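Local coordinates for cell division control protein 4 (Saccharomyces cerevisiae, PDB 3V7D), which recognises phosphorylated target proteins, among them the CDK inhibitor SIC1, as the substrate-binding F-box subunit of an SCF ubiquitin ligase, at residues B[122-127]-B[435-440]; B[132-137]-B[188-193]; B[144-149]-B[153-158]; B[448-453]-B[457-462]. The protein carries 1 engineered substitution. All blocks are in the same frame, centred on the assembly; numbering follows the deposited sequence.

Contact 1: B[122-127]-B[435-440]; sequences TSVITC and QIWSVN
V124 lies across one face of the W437 indole, the two side chains crossing at about a right angle. V124 CG1 stands 4.0 Å above the plane of the W437 ring, over its centre, while the other methyl, V124 CG2, rests on the benzene part at 3.7 Å from W437 CZ2. With CG1 anti to the backbone N (chi1 -179°), both branches of V124 are spread over the aromatic surface. The backbone joins in: V124 CA makes a CH-pi contact with the five-membered ring of W437, 25° off its normal. On the opposite face the W437 ring carries Q435 CB, so the indole is sandwiched between the two segments' aliphatic groups. The indole N-H is held less firmly, W437 NE1 giving a weak, bent hydrogen bond of 2.8 Å to S123 O, which lies oblique to the ring. Further along, the stem of W437 meets I125, CB to CB at 4.0 Å. An alanine in place of W437 would probably leave V124 without the surface it lies on and S123 O without this donor. V124 and W437 each pack on a polar side chain of the bound peptide, consistent with a place in the substrate-binding surface. W437 and S438 form a classic beta bulge opposite A449 of strand 445-452, T126 and C127 another opposite G138 of strand 134-139; the contact joins the innermost strands of two adjacent propeller blades, 125-131 and 435-442.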
loop_
_atom_site.group_PDB
_atom_site.type_symbol
_atom_site.label_atom_id
_atom_site.label_comp_id
_atom_site.label_asym_id
_atom_site.label_seq_id
_atom_site.Cartn_x
_atom_site.Cartn_y
_atom_site.Cartn_z
ATOM N N THR B 122 26.117 8.869 20.530
ATOM C CA THR B 122 25.981 10.196 19.941
ATOM C C THR B 122 24.502 10.546 19.823
ATOM O O THR B 122 23.651 9.657 19.787
ATOM C CB THR B 122 26.652 10.290 18.556
ATOM O OG1 THR B 122 26.100 9.296 17.683
ATOM C CG2 THR B 122 28.152 10.070 18.676
ATOM N N SER B 123 24.197 11.838 19.767
ATOM C CA SER B 123 22.808 12.286 19.765
ATOM C C SER B 123 22.172 12.200 18.378
ATOM O O SER B 123 20.951 12.259 18.245
ATOM C CB SER B 123 22.700 13.710 20.313
ATOM O OG SER B 123 23.399 14.625 19.492
ATOM N N VAL B 124 23.000 12.050 17.351
ATOM C CA VAL B 124 22.502 11.966 15.984
ATOM C C VAL B 124 22.492 10.528 15.474
ATOM O O VAL B 124 23.510 9.840 15.505
ATOM C CB VAL B 124 23.348 12.825 15.018
ATOM C CG1 VAL B 124 22.797 12.729 13.606
ATOM C CG2 VAL B 124 23.388 14.272 15.484
ATOM N N ILE B 125 21.333 10.081 15.008
ATOM C CA ILE B 125 21.204 8.770 14.389
ATOM C C ILE B 125 21.198 8.959 12.878
ATOM O O ILE B 125 20.467 9.801 12.362
ATOM C CB ILE B 125 19.901 8.074 14.825
ATOM C CG1 ILE B 125 19.809 8.021 16.350
ATOM C CG2 ILE B 125 19.796 6.686 14.217
ATOM C CD1 ILE B 125 21.025 7.432 17.011
ATOM N N THR B 126 22.008 8.180 12.168
ATOM C CA THR B 126 22.222 8.419 10.742
ATOM C C THR B 126 21.370 7.539 9.838
ATOM O O THR B 126 21.114 7.887 8.690
ATOM C CB THR B 126 23.696 8.211 10.356
ATOM O OG1 THR B 126 24.063 6.846 10.598
ATOM C CG2 THR B 126 24.589 9.133 11.171
ATOM N N CYS B 127 20.946 6.391 10.348
ATOM C CA CYS B 127 20.170 5.465 9.537
ATOM C C CYS B 127 19.358 4.505 10.389
ATOM O O CYS B 127 19.733 4.179 11.516
ATOM C CB CYS B 127 21.073 4.700 8.563
ATOM S SG CYS B 127 22.558 3.972 9.307
ATOM N N GLN B 435 14.798 16.665 17.920
ATOM C CA GLN B 435 14.977 16.321 16.515
ATOM C C GLN B 435 14.386 14.946 16.243
ATOM O O GLN B 435 14.366 14.084 17.123
ATOM C CB GLN B 435 16.461 16.314 16.136
ATOM C CG GLN B 435 17.189 17.615 16.400
ATOM C CD GLN B 435 17.063 18.605 15.261
ATOM O OE1 GLN B 435 16.385 18.347 14.263
ATOM N NE2 GLN B 435 17.727 19.750 15.402
ATOM N N ILE B 436 13.897 14.750 15.023
ATOM C CA ILE B 436 13.477 13.431 14.573
ATOM C C ILE B 436 14.432 13.007 13.471
ATOM O O ILE B 436 14.391 13.552 12.373
ATOM C CB ILE B 436 12.048 13.449 14.011
ATOM C CG1 ILE B 436 11.117 14.238 14.939
ATOM C CG2 ILE B 436 11.548 12.021 13.786
ATOM C CD1 ILE B 436 10.931 13.603 16.296
ATOM N N TRP B 437 15.304 12.049 13.764
ATOM C CA TRP B 437 16.333 11.667 12.806
ATOM C C TRP B 437 15.809 10.694 11.758
ATOM O O TRP B 437 16.169 10.777 10.588
ATOM C CB TRP B 437 17.556 11.084 13.519
ATOM C CG TRP B 437 18.217 12.060 14.449
ATOM C CD1 TRP B 437 18.428 11.905 15.790
ATOM C CD2 TRP B 437 18.734 13.354 14.109
ATOM N NE1 TRP B 437 19.054 13.017 16.301
ATOM C CE2 TRP B 437 19.248 13.921 15.291
ATOM C CE3 TRP B 437 18.813 14.084 12.918
ATOM C CZ2 TRP B 437 19.836 15.183 15.316
ATOM C CZ3 TRP B 437 19.396 15.339 12.947
ATOM C CH2 TRP B 437 19.900 15.875 14.138
ATOM N N SER B 438 14.952 9.775 12.178
ATOM C CA SER B 438 14.436 8.775 11.260
ATOM C C SER B 438 13.098 8.243 11.748
ATOM O O SER B 438 12.927 7.975 12.934
ATOM C CB SER B 438 15.438 7.631 11.106
ATOM O OG SER B 438 15.019 6.729 10.100
ATOM N N VAL B 439 12.149 8.105 10.828
ATOM C CA VAL B 439 10.841 7.569 11.165
ATOM C C VAL B 439 10.437 6.480 10.165
ATOM O O VAL B 439 10.741 6.559 8.975
ATOM C CB VAL B 439 9.759 8.688 11.259
ATOM C CG1 VAL B 439 9.319 9.156 9.876
ATOM C CG2 VAL B 439 8.565 8.198 12.039
ATOM N N ASN B 440 9.769 5.452 10.669
ATOM C CA ASN B 440 9.368 4.311 9.858
ATOM C C ASN B 440 8.169 3.669 10.536
ATOM O O ASN B 440 8.122 3.575 11.764
ATOM C CB ASN B 440 10.526 3.310 9.761
ATOM C CG ASN B 440 10.323 2.264 8.664
ATOM O OD1 ASN B 440 9.255 1.666 8.544
ATOM N ND2 ASN B 440 11.364 2.039 7.860
#

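Contact 2: B[132-137]-B[188-193]; sequences DNYVIT and WDIKKG
I190 lies against the ring of Y134, the two side chains sliding past each other in opposite directions. I190 CD1 sits 3.8 Å above the plane of the Y134 ring, over its centre and 9° off the normal, a clear CH-pi contact. The second branch lies nearer the phenol end, with I190 CG2 3.9 Å from Y134 CZ. CG1 and CG2 leave I190 CB on different sides, CG1 beside the backbone N (chi1 -67°) and CG2 beside the carbonyl carbon, so that one residue covers both the ring centre and its phenol end. The same I190 CD1 also meets I136 CD1 tip to tip at 3.9 Å, closing a small apolar cluster. At its margin the aliphatic stem of K191 crosses Y134, CG standing 4.0 Å from Y134 OH. The turn bearing I190 is held from behind by D189: its OD1 accepts from the backbone N of K192 at 2.9 Å, from above the carboxylate plane, in an Asx motif. K191 folds back to make a weak salt bridge, NZ to D189 OD1 at 3.4 Å, while the stronger partner of that ammonium is G173 O. Around the cluster, Y170 and L168 of strand 165-170 pack on I136, Y170 also touches Y134, and L176 of strand 175-180 supports I190. The contact therefore links strand 134-139 of WD repeat 1 to the turn that follows strand 185-189 in WD repeat 2, between neighbouring propeller blades.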
loop_
_atom_site.group_PDB
_atom_site.type_symbol
_atom_site.label_atom_id
_atom_site.label_comp_id
_atom_site.label_asym_id
_atom_site.label_seq_id
_atom_site.Cartn_x
_atom_site.Cartn_y
_atom_site.Cartn_z
ATOM N N ASP B 132 10.976 -7.190 9.787
ATOM C CA ASP B 132 11.055 -8.506 10.413
ATOM C C ASP B 132 11.085 -8.463 11.934
ATOM O O ASP B 132 11.823 -9.232 12.556
ATOM C CB ASP B 132 12.317 -9.226 9.934
ATOM C CG ASP B 132 12.016 -10.489 9.167
ATOM O OD1 ASP B 132 10.922 -11.058 9.363
ATOM O OD2 ASP B 132 12.885 -10.914 8.378
ATOM N N ASN B 133 10.317 -7.550 12.522
ATOM C CA ASN B 133 10.278 -7.379 13.973
ATOM C C ASN B 133 11.604 -6.898 14.568
ATOM O O ASN B 133 11.809 -6.950 15.780
ATOM C CB ASN B 133 9.788 -8.659 14.654
ATOM C CG ASN B 133 8.490 -9.166 14.056
ATOM O OD1 ASN B 133 7.519 -8.418 13.920
ATOM N ND2 ASN B 133 8.470 -10.439 13.678
ATOM N N TYR B 134 12.498 -6.427 13.703
ATOM C CA TYR B 134 13.730 -5.791 14.146
ATOM C C TYR B 134 13.680 -4.299 13.870
ATOM O O TYR B 134 13.193 -3.865 12.825
ATOM C CB TYR B 134 14.944 -6.353 13.412
ATOM C CG TYR B 134 15.313 -7.776 13.740
ATOM C CD1 TYR B 134 15.597 -8.160 15.045
ATOM C CD2 TYR B 134 15.429 -8.728 12.734
ATOM C CE1 TYR B 134 15.954 -9.464 15.343
ATOM C CE2 TYR B 134 15.784 -10.031 13.019
ATOM C CZ TYR B 134 16.048 -10.395 14.324
ATOM O OH TYR B 134 16.403 -11.697 14.603
ATOM N N VAL B 135 14.189 -3.513 14.811
ATOM C CA VAL B 135 14.507 -2.122 14.533
ATOM C C VAL B 135 16.015 -2.011 14.626
ATOM O O VAL B 135 16.620 -2.441 15.611
ATOM C CB VAL B 135 13.853 -1.142 15.522
ATOM C CG1 VAL B 135 14.108 0.296 15.073
ATOM C CG2 VAL B 135 12.365 -1.408 15.628
ATOM N N ILE B 136 16.624 -1.461 13.584
ATOM C CA ILE B 136 18.076 -1.415 13.494
ATOM C C ILE B 136 18.538 0.003 13.194
ATOM O O ILE B 136 18.057 0.633 12.252
ATOM C CB ILE B 136 18.589 -2.378 12.407
ATOM C CG1 ILE B 136 17.980 -3.769 12.602
ATOM C CG2 ILE B 136 20.107 -2.453 12.426
ATOM C CD1 ILE B 136 18.149 -4.684 11.417
ATOM N N THR B 137 19.464 0.508 14.004
ATOM C CA THR B 137 19.935 1.880 13.866
ATOM C C THR B 137 21.453 1.964 13.792
ATOM O O THR B 137 22.164 1.163 14.400
ATOM C CB THR B 137 19.473 2.758 15.044
ATOM O OG1 THR B 137 19.820 2.115 16.275
ATOM C CG2 THR B 137 17.964 2.985 14.997
ATOM N N TRP B 188 26.402 -8.555 8.486
ATOM C CA TRP B 188 26.197 -8.967 9.868
ATOM C C TRP B 188 25.124 -10.042 9.982
ATOM O O TRP B 188 24.179 -10.081 9.192
ATOM C CB TRP B 188 25.789 -7.770 10.730
ATOM C CG TRP B 188 26.671 -6.565 10.601
ATOM C CD1 TRP B 188 26.693 -5.675 9.569
ATOM C CD2 TRP B 188 27.637 -6.100 11.553
ATOM N NE1 TRP B 188 27.621 -4.691 9.811
ATOM C CE2 TRP B 188 28.215 -4.929 11.024
ATOM C CE3 TRP B 188 28.075 -6.564 12.796
ATOM C CZ2 TRP B 188 29.204 -4.216 11.694
ATOM C CZ3 TRP B 188 29.061 -5.854 13.460
ATOM C CH2 TRP B 188 29.612 -4.692 12.909
ATOM N N ASP B 189 25.277 -10.912 10.974
ATOM C CA ASP B 189 24.243 -11.875 11.319
ATOM C C ASP B 189 23.745 -11.544 12.721
ATOM O O ASP B 189 24.472 -11.713 13.701
ATOM C CB ASP B 189 24.798 -13.303 11.273
ATOM C CG ASP B 189 23.723 -14.365 11.478
ATOM O OD1 ASP B 189 22.915 -14.250 12.426
ATOM O OD2 ASP B 189 23.686 -15.326 10.683
ATOM N N ILE B 190 22.505 -11.074 12.810
ATOM C CA ILE B 190 21.922 -10.690 14.094
ATOM C C ILE B 190 21.858 -11.862 15.073
ATOM O O ILE B 190 22.171 -11.718 16.255
ATOM C CB ILE B 190 20.513 -10.090 13.914
ATOM C CG1 ILE B 190 20.602 -8.753 13.181
ATOM C CG2 ILE B 190 19.835 -9.885 15.257
ATOM C CD1 ILE B 190 19.260 -8.096 12.937
ATOM N N LYS B 191 21.473 -13.029 14.570
ATOM C CA LYS B 191 21.281 -14.192 15.425
ATOM C C LYS B 191 22.596 -14.791 15.913
ATOM O O LYS B 191 22.605 -15.567 16.869
ATOM C CB LYS B 191 20.434 -15.251 14.716
ATOM C CG LYS B 191 19.028 -14.770 14.359
ATOM C CD LYS B 191 18.333 -15.712 13.379
ATOM C CE LYS B 191 19.211 -16.001 12.168
ATOM N NZ LYS B 191 19.717 -14.743 11.544
ATOM N N LYS B 192 23.701 -14.436 15.260
ATOM C CA LYS B 192 25.028 -14.825 15.738
ATOM C C LYS B 192 25.643 -13.676 16.527
ATOM O O LYS B 192 26.641 -13.850 17.231
ATOM C CB LYS B 192 25.949 -15.208 14.578
ATOM C CG LYS B 192 25.461 -16.383 13.751
ATOM C CD LYS B 192 26.477 -16.763 12.680
ATOM C CE LYS B 192 26.041 -18.004 11.916
ATOM N NZ LYS B 192 27.102 -18.485 10.993
ATOM N N GLY B 193 25.032 -12.502 16.401
ATOM C CA GLY B 193 25.484 -11.312 17.096
ATOM C C GLY B 193 26.878 -10.862 16.696
ATOM O O GLY B 193 27.630 -10.353 17.527
#

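Contact 3: B[144-149]-B[153-158]; sequences IRVYDS and KFLLQL
I144 and L158 form one hydrogen-bonded pair of this antiparallel hairpin, with I144 O receiving L158 N at 2.6 Å; the V146-L156 and D148-K153 pairs continue the ladder. L155 and L156 both face V146 in a classic beta bulge: V146 O takes L155 N at 2.9 Å and L156 N only weakly, at 3.4 Å. Stacking and polar contacts share the face of R145, Y147, F154 and Q157. The guanidinium of R145 lies flat on the F154 ring, planes 13° apart and centres 4.1 Å apart, with NH2 over the ring. R145 NH1 donates to Q157 OE1 at 2.9 Å, coming from above the amide plane, and R145 NE donates in its own plane to Y147 OH at 3.1 Å, so two bonds and a ring fix its rotation; Y147 OH is also hydrogen-bonded to R118 O. F154, its CG anti to the backbone N (chi1 166°), turns an edge to the face of Y147, planes at 72°. A leucine in place of R145 would probably leave Q157 OE1 without this donor, cost Y147 OH one bond and strip F154 of its flat cationic cover. Apolar contacts fill the other face, where V146 CG2 meets L156 CD1 at 3.8 Å and L158 CD1 at 4.0 Å. The hairpin is the outer half of its blade: strand 134-139 pairs with 144-148, strand 153-158 forms the outer edge, and W188 of strand 185-189 packs on I144 and L158 from the next blade.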
loop_
_atom_site.group_PDB
_atom_site.type_symbol
_atom_site.label_atom_id
_atom_site.label_comp_id
_atom_site.label_asym_id
_atom_site.label_seq_id
_atom_site.Cartn_x
_atom_site.Cartn_y
_atom_site.Cartn_z
ATOM N N ILE B 144 26.102 -0.265 15.651
ATOM C CA ILE B 144 24.807 -0.637 15.106
ATOM C C ILE B 144 23.992 -1.256 16.232
ATOM O O ILE B 144 24.444 -2.196 16.887
ATOM C CB ILE B 144 24.946 -1.668 13.974
ATOM C CG1 ILE B 144 25.738 -1.078 12.807
ATOM C CG2 ILE B 144 23.577 -2.129 13.506
ATOM C CD1 ILE B 144 25.925 -2.037 11.648
ATOM N N ARG B 145 22.799 -0.727 16.473
ATOM C CA ARG B 145 21.961 -1.255 17.540
ATOM C C ARG B 145 20.726 -1.945 16.983
ATOM O O ARG B 145 20.100 -1.457 16.043
ATOM C CB ARG B 145 21.582 -0.158 18.540
ATOM C CG ARG B 145 22.777 0.391 19.318
ATOM C CD ARG B 145 22.386 1.518 20.265
ATOM N NE ARG B 145 21.655 1.046 21.440
ATOM C CZ ARG B 145 22.233 0.588 22.547
ATOM N NH1 ARG B 145 23.552 0.524 22.630
ATOM N NH2 ARG B 145 21.494 0.185 23.572
ATOM N N VAL B 146 20.394 -3.088 17.570
ATOM C CA VAL B 146 19.274 -3.897 17.122
ATOM C C VAL B 146 18.225 -3.993 18.222
ATOM O O VAL B 146 18.545 -4.290 19.379
ATOM C CB VAL B 146 19.729 -5.320 16.740
ATOM C CG1 VAL B 146 18.561 -6.126 16.194
ATOM C CG2 VAL B 146 20.866 -5.262 15.724
ATOM N N TYR B 147 16.971 -3.746 17.853
ATOM C CA TYR B 147 15.874 -3.776 18.808
ATOM C C TYR B 147 14.781 -4.747 18.365
ATOM O O TYR B 147 14.577 -4.979 17.170
ATOM C CB TYR B 147 15.258 -2.383 18.968
ATOM C CG TYR B 147 16.207 -1.278 19.388
ATOM C CD1 TYR B 147 17.081 -0.694 18.475
ATOM C CD2 TYR B 147 16.196 -0.786 20.689
ATOM C CE1 TYR B 147 17.933 0.327 18.853
ATOM C CE2 TYR B 147 17.048 0.238 21.078
ATOM C CZ TYR B 147 17.911 0.791 20.156
ATOM O OH TYR B 147 18.757 1.808 20.538
ATOM N N ASP B 148 14.079 -5.299 19.348
ATOM C CA ASP B 148 12.916 -6.150 19.139
ATOM C C ASP B 148 11.687 -5.249 19.163
ATOM O O ASP B 148 11.400 -4.626 20.179
ATOM C CB ASP B 148 12.854 -7.167 20.284
ATOM C CG ASP B 148 11.693 -8.144 20.167
ATOM O OD1 ASP B 148 10.683 -7.844 19.501
ATOM O OD2 ASP B 148 11.793 -9.228 20.778
ATOM N N SER B 149 10.951 -5.177 18.056
ATOM C CA SER B 149 9.794 -4.281 17.995
ATOM C C SER B 149 8.530 -4.898 18.592
ATOM O O SER B 149 7.564 -4.190 18.882
ATOM C CB SER B 149 9.533 -3.801 16.562
ATOM O OG SER B 149 9.400 -4.892 15.667
ATOM N N LYS B 153 12.144 -3.771 23.169
ATOM C CA LYS B 153 13.328 -3.792 24.013
ATOM C C LYS B 153 14.590 -3.808 23.152
ATOM O O LYS B 153 14.553 -4.172 21.976
ATOM C CB LYS B 153 13.326 -5.040 24.895
ATOM C CG LYS B 153 12.213 -5.104 25.933
ATOM C CD LYS B 153 12.214 -6.451 26.652
ATOM C CE LYS B 153 11.224 -6.481 27.810
ATOM N NZ LYS B 153 11.581 -5.497 28.873
ATOM N N PHE B 154 15.708 -3.417 23.754
ATOM C CA PHE B 154 17.022 -3.520 23.127
ATOM C C PHE B 154 17.476 -4.982 23.092
ATOM O O PHE B 154 17.293 -5.711 24.063
ATOM C CB PHE B 154 18.018 -2.655 23.910
ATOM C CG PHE B 154 19.465 -2.925 23.587
ATOM C CD1 PHE B 154 20.013 -2.500 22.391
ATOM C CD2 PHE B 154 20.283 -3.577 24.500
ATOM C CE1 PHE B 154 21.342 -2.734 22.103
ATOM C CE2 PHE B 154 21.612 -3.815 24.220
ATOM C CZ PHE B 154 22.146 -3.390 23.021
ATOM N N LEU B 155 18.050 -5.412 21.969
ATOM C CA LEU B 155 18.525 -6.791 21.825
ATOM C C LEU B 155 20.037 -6.903 21.969
ATOM O O LEU B 155 20.538 -7.566 22.875
ATOM C CB LEU B 155 18.103 -7.376 20.476
ATOM C CG LEU B 155 16.707 -7.991 20.416
ATOM C CD1 LEU B 155 16.449 -8.588 19.042
ATOM C CD2 LEU B 155 16.550 -9.046 21.506
ATOM N N LEU B 156 20.760 -6.262 21.059
ATOM C CA LEU B 156 22.217 -6.277 21.101
ATOM C C LEU B 156 22.817 -5.141 20.285
ATOM O O LEU B 156 22.152 -4.553 19.428
ATOM C CB LEU B 156 22.773 -7.631 20.633
ATOM C CG LEU B 156 22.290 -8.262 19.320
ATOM C CD1 LEU B 156 22.826 -7.539 18.087
ATOM C CD2 LEU B 156 22.682 -9.731 19.281
ATOM N N GLN B 157 24.080 -4.843 20.562
ATOM C CA GLN B 157 24.820 -3.845 19.808
ATOM C C GLN B 157 25.859 -4.533 18.934
ATOM O O GLN B 157 26.617 -5.380 19.406
ATOM C CB GLN B 157 25.493 -2.855 20.758
ATOM C CG GLN B 157 26.376 -1.823 20.076
ATOM C CD GLN B 157 26.606 -0.603 20.946
ATOM O OE1 GLN B 157 25.851 0.366 20.886
ATOM N NE2 GLN B 157 27.648 -0.647 21.765
ATOM N N LEU B 158 25.872 -4.181 17.654
ATOM C CA LEU B 158 26.854 -4.721 16.723
ATOM C C LEU B 158 28.017 -3.750 16.548
ATOM O O LEU B 158 27.852 -2.668 15.983
ATOM C CB LEU B 158 26.202 -5.024 15.372
ATOM C CG LEU B 158 25.179 -6.162 15.379
ATOM C CD1 LEU B 158 24.421 -6.224 14.065
ATOM C CD2 LEU B 158 25.870 -7.486 15.660
#

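Contact 4: B[448-453]-B[457-462]; sequences AAVEKD and FLEILD
V450 and E459 carry the close-packed part of this hairpin, the methyl CG2 of V450 lying 3.7 Å from E459 CG as the side chains cross at about a right angle. Chi1 (-58°) sets E459 CG against V450, and the bend at chi2 (-79°) turns the buried carboxylate off to a salt bridge with R114 and a hydrogen bond from T116. The backbone beneath is regular: A448 and E459 exchange two bonds, E459 N to A448 O at 2.7 Å, and V450 and F457 exchange two more, V450 N reaching F457 O at 2.9 Å. L458 CD1 folds over the A448 carbonyl, 3.6 Å from its O. F457 CB still packs on V450 CG2, at 4.0 Å, but toward the turn the packing thins. There the outer part of the F457 ring presents its edge to K452 O, with CE2 at 3.7 Å, and touches the K452 stem at CB. The lysine's ammonium turns away to a salt bridge with D453, NZ to OD2 at 3.3 Å, on an exposed and poorly ordered residue. In the four-stranded blade this hairpin is flanked by strand 435-442 beside 445-452 and by strand 113-118 beside 455-462; strand 113-118, the first of the propeller, supplies the outer edge of this last blade and so closes the ring.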
loop_
_atom_site.group_PDB
_atom_site.type_symbol
_atom_site.label_atom_id
_atom_site.label_comp_id
_atom_site.label_asym_id
_atom_site.label_seq_id
_atom_site.Cartn_x
_atom_site.Cartn_y
_atom_site.Cartn_z
ATOM N N ALA B 448 10.635 5.718 15.759
ATOM C CA ALA B 448 11.377 6.937 15.459
ATOM C C ALA B 448 12.659 7.065 16.274
ATOM O O ALA B 448 12.658 6.902 17.497
ATOM C CB ALA B 448 10.498 8.169 15.650
ATOM N N ALA B 449 13.751 7.350 15.573
ATOM C CA ALA B 449 15.021 7.680 16.202
ATOM C C ALA B 449 15.035 9.183 16.432
ATOM O O ALA B 449 14.935 9.965 15.484
ATOM C CB ALA B 449 16.169 7.273 15.306
ATOM N N VAL B 450 15.131 9.587 17.693
ATOM C CA VAL B 450 15.015 10.997 18.033
ATOM C C VAL B 450 16.176 11.489 18.879
ATOM O O VAL B 450 16.989 10.703 19.374
ATOM C CB VAL B 450 13.719 11.288 18.815
ATOM C CG1 VAL B 450 12.510 10.780 18.056
ATOM C CG2 VAL B 450 13.789 10.663 20.205
ATOM N N GLU B 451 16.237 12.806 19.031
ATOM C CA GLU B 451 17.181 13.443 19.927
ATOM C C GLU B 451 16.396 14.240 20.955
ATOM O O GLU B 451 15.420 14.919 20.618
ATOM C CB GLU B 451 18.123 14.376 19.163
ATOM C CG GLU B 451 19.035 15.196 20.077
ATOM C CD GLU B 451 19.838 16.246 19.334
ATOM O OE1 GLU B 451 20.393 15.933 18.260
ATOM O OE2 GLU B 451 19.913 17.391 19.825
ATOM N N LYS B 452 16.816 14.149 22.210
ATOM C CA LYS B 452 16.212 14.941 23.270
ATOM C C LYS B 452 17.260 15.309 24.307
ATOM O O LYS B 452 17.868 14.435 24.925
ATOM C CB LYS B 452 15.056 14.184 23.921
ATOM C CG LYS B 452 14.512 14.850 25.169
ATOM C CD LYS B 452 13.334 14.070 25.738
ATOM C CE LYS B 452 13.123 14.374 27.219
ATOM N NZ LYS B 452 12.925 15.828 27.483
ATOM N N ASP B 453 17.475 16.610 24.473
ATOM C CA ASP B 453 18.436 17.137 25.438
ATOM C C ASP B 453 19.830 16.541 25.282
ATOM O O ASP B 453 20.430 16.091 26.254
ATOM C CB ASP B 453 17.930 16.937 26.868
ATOM C CG ASP B 453 16.657 17.711 27.144
ATOM O OD1 ASP B 453 16.457 18.771 26.513
ATOM O OD2 ASP B 453 15.856 17.256 27.989
ATOM N N PHE B 457 17.483 8.716 21.389
ATOM C CA PHE B 457 16.588 7.704 21.917
ATOM C C PHE B 457 15.863 7.037 20.762
ATOM O O PHE B 457 15.736 7.615 19.683
ATOM C CB PHE B 457 15.571 8.334 22.877
ATOM C CG PHE B 457 16.187 8.919 24.120
ATOM C CD1 PHE B 457 16.426 8.128 25.232
ATOM C CD2 PHE B 457 16.529 10.260 24.175
ATOM C CE1 PHE B 457 17.001 8.665 26.382
ATOM C CE2 PHE B 457 17.096 10.805 25.318
ATOM C CZ PHE B 457 17.332 10.005 26.426
ATOM N N LEU B 458 15.407 5.809 20.986
ATOM C CA LEU B 458 14.498 5.164 20.052
ATOM C C LEU B 458 13.099 5.199 20.638
ATOM O O LEU B 458 12.872 4.747 21.765
ATOM C CB LEU B 458 14.908 3.717 19.763
ATOM C CG LEU B 458 13.967 2.975 18.801
ATOM C CD1 LEU B 458 14.019 3.587 17.410
ATOM C CD2 LEU B 458 14.286 1.494 18.738
ATOM N N GLU B 459 12.166 5.748 19.871
ATOM C CA GLU B 459 10.776 5.797 20.288
ATOM C C GLU B 459 9.976 4.735 19.544
ATOM O O GLU B 459 10.115 4.580 18.327
ATOM C CB GLU B 459 10.193 7.187 20.022
ATOM C CG GLU B 459 10.945 8.318 20.718
ATOM C CD GLU B 459 10.595 8.445 22.193
ATOM O OE1 GLU B 459 11.094 9.385 22.846
ATOM O OE2 GLU B 459 9.813 7.612 22.702
ATOM N N ILE B 460 9.152 3.996 20.277
ATOM C CA ILE B 460 8.269 3.008 19.670
ATOM C C ILE B 460 6.817 3.274 20.053
ATOM O O ILE B 460 6.460 3.263 21.233
ATOM C CB ILE B 460 8.653 1.573 20.069
ATOM C CG1 ILE B 460 10.116 1.290 19.719
ATOM C CG2 ILE B 460 7.744 0.572 19.381
ATOM C CD1 ILE B 460 10.605 -0.069 20.202
ATOM N N LEU B 461 5.984 3.513 19.045
ATOM C CA LEU B 461 4.569 3.799 19.253
ATOM C C LEU B 461 3.689 2.649 18.768
ATOM O O LEU B 461 3.848 2.148 17.653
ATOM C CB LEU B 461 4.187 5.106 18.559
ATOM C CG LEU B 461 5.025 6.291 19.041
ATOM C CD1 LEU B 461 4.795 7.518 18.181
ATOM C CD2 LEU B 461 4.712 6.590 20.497
ATOM N N ASP B 462 2.755 2.245 19.621
ATOM C CA ASP B 462 1.931 1.064 19.389
ATOM C C ASP B 462 0.476 1.482 19.157
ATOM O O ASP B 462 -0.163 2.007 20.062
ATOM C CB ASP B 462 2.034 0.149 20.613
ATOM C CG ASP B 462 1.371 -1.207 20.410
ATOM O OD1 ASP B 462 0.636 -1.395 19.416
ATOM O OD2 ASP B 462 1.584 -2.092 21.271
#

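Contacts 3 and 4 lie in adjacent blades, contact 4 in the one that closes the propeller; their centres are about 14 Å apart, and they touch where Y147 CG approaches L458 CD2 at 3.4 Å. Contact 1 bridges the same two blades nearer the bound peptide, and its centre is about 8 Å from that of contact 4; W437 N probably bonds A449 O at 2.7 Å, joining the two directly. Contact 2 carries the series on to the next blade. Its centre is about 7 Å from that of contact 3, the two sharing the pairing of strands 134-139 and 144-148, and about 18 Å from that of contact 1. Of the four, contact 1 places residues against the peptide.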